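PDB 2QSA: DnaJ homolog dnj-2 from Caenorhabditis elegans, which probably serves as a membrane-bound Hsp40-type co-chaperone whose J domain, the part crystallised here, would stimulate an Hsp70 partner. Local coordinates for residues Y81-Y84 with D89-F92. Numbering follows the deposited sequence.
Sequences YDYY and DQRF
Tyr83 and Gln90 make the whole of this contact, a side-chain hydrogen bond that spans the turn between two consecutive helices and illustrates how a single polar pair can connect helices at a protein surface. In the Gln90 conformer described, one of two modelled, the phenol OH of Tyr83 donates to the amide oxygen OE1 of Gln90 at 2.4 Å, a length doubtful both for its shortness and for the alternate copy; the tie is probably not constant. OE1 lies at the edge of the Tyr83 ring, in its plane, while the amide plane is turned 69° from the ring, the two side chains crossing nearly at a right angle. The anti torsion of Tyr83 (chi1 -169°) carries the ring to where its hydroxyl meets the Gln90 amide, and Gln90, its chain extended beyond CG, reaches back.

Beyond the bond, the ring edge adds little: CE2 of Tyr83 lies 3.2 Å from the same OE1 of Gln90, and the pair buries just 87 Å² in all. The ring also stacks on His87 in the turn and meets Tyr93 and Asn94 of helix 91-101. A phenylalanine in place of Tyr83 would probably keep much of this ring packing but leave the Gln90 amide oxygen without its hydroxyl donor and the Gln90 amide freer to turn.

In the backbone, Gln90 centres an inverse gamma turn, closed by a weak bond from Arg91 N to Asp89 O (2.9 Å), and N-caps helix 91-101. The contact thus belongs to the short connection between helix 75-86 of the J domain and helix 91-101, the last helix of the crystallised fragment.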
# COMPACT_ATOMS: atom_id res chain seq x y z
N TYR A 81 9.94 1.96 2.79
CA TYR A 81 9.16 2.27 1.58
C TYR A 81 9.63 3.55 0.89
O TYR A 81 9.91 3.57 -0.34
CB TYR A 81 7.67 2.40 1.92
CG TYR A 81 6.84 2.44 0.63
CD1 TYR A 81 6.90 1.38 -0.30
CD2 TYR A 81 6.01 3.55 0.33
CE1 TYR A 81 6.18 1.39 -1.48
CE2 TYR A 81 5.29 3.59 -0.86
CZ TYR A 81 5.35 2.52 -1.77
OH TYR A 81 4.63 2.52 -2.91
N ASP A 82 9.79 4.60 1.70
CA ASP A 82 10.28 5.86 1.18
C ASP A 82 11.68 5.73 0.55
O ASP A 82 11.97 6.33 -0.50
CB ASP A 82 10.26 6.90 2.30
CG ASP A 82 8.85 7.34 2.66
OD1 ASP A 82 7.89 7.09 1.89
OD2 ASP A 82 8.68 7.95 3.75
N TYR A 83 12.54 4.95 1.18
CA TYR A 83 13.88 4.68 0.64
C TYR A 83 13.78 3.98 -0.74
O TYR A 83 14.45 4.35 -1.71
CB TYR A 83 14.68 3.85 1.62
CG TYR A 83 16.13 3.79 1.22
CD1 TYR A 83 17.05 4.68 1.76
CD2 TYR A 83 16.56 2.88 0.28
CE1 TYR A 83 18.38 4.63 1.38
CE2 TYR A 83 17.89 2.80 -0.11
CZ TYR A 83 18.79 3.70 0.44
OH TYR A 83 20.12 3.65 0.06
N TYR A 84 12.94 2.96 -0.80
CA TYR A 84 12.64 2.27 -2.07
C TYR A 84 12.13 3.20 -3.18
O TYR A 84 12.59 3.13 -4.32
CB TYR A 84 11.58 1.23 -1.74
CG TYR A 84 10.83 0.59 -2.88
CD1 TYR A 84 11.48 -0.33 -3.74
CD2 TYR A 84 9.43 0.80 -3.04
CE1 TYR A 84 10.76 -0.98 -4.77
CE2 TYR A 84 8.71 0.15 -4.07
CZ TYR A 84 9.35 -0.75 -4.91
OH TYR A 84 8.63 -1.39 -5.87
N ASP A 89 17.07 1.92 -7.93
CA ASP A 89 18.18 1.11 -8.44
C ASP A 89 18.84 0.23 -7.38
O ASP A 89 19.60 -0.68 -7.72
CB ASP A 89 19.23 2.00 -9.11
CG ASP A 89 18.83 2.47 -10.50
OD1 ASP A 89 17.81 2.00 -11.06
OD2 ASP A 89 19.57 3.32 -11.03
N GLN A 90 18.54 0.46 -6.10
CA GLN A 90 19.15 -0.35 -5.05
C GLN A 90 18.32 -1.62 -4.82
O GLN A 90 17.75 -1.82 -3.76
CB GLN A 90 19.39 0.47 -3.80
CG GLN A 90 20.30 1.70 -4.11
CD GLN A 90 20.66 2.52 -2.89
OE1 GLN A 90 20.55 2.06 -1.75
NE2 GLN A 90 21.09 3.75 -3.12
N ARG A 91 18.28 -2.47 -5.84
CA ARG A 91 17.33 -3.60 -5.85
C ARG A 91 17.53 -4.55 -4.68
O ARG A 91 16.56 -4.88 -3.96
CB ARG A 91 17.46 -4.41 -7.14
CG ARG A 91 16.38 -5.49 -7.25
CD ARG A 91 16.64 -6.47 -8.42
NE ARG A 91 15.50 -7.35 -8.73
CZ ARG A 91 15.33 -8.59 -8.26
NH1 ARG A 91 16.20 -9.14 -7.42
NH2 ARG A 91 14.26 -9.29 -8.64
N PHE A 92 18.76 -5.03 -4.50
CA PHE A 92 18.96 -6.02 -3.45
C PHE A 92 18.62 -5.44 -2.07
O PHE A 92 17.91 -6.06 -1.29
CB PHE A 92 20.37 -6.61 -3.50
CG PHE A 92 20.49 -7.85 -2.67
CD1 PHE A 92 20.54 -9.11 -3.28
CD2 PHE A 92 20.50 -7.76 -1.27
CE1 PHE A 92 20.65 -10.27 -2.49
CE2 PHE A 92 20.60 -8.93 -0.47
CZ PHE A 92 20.65 -10.18 -1.12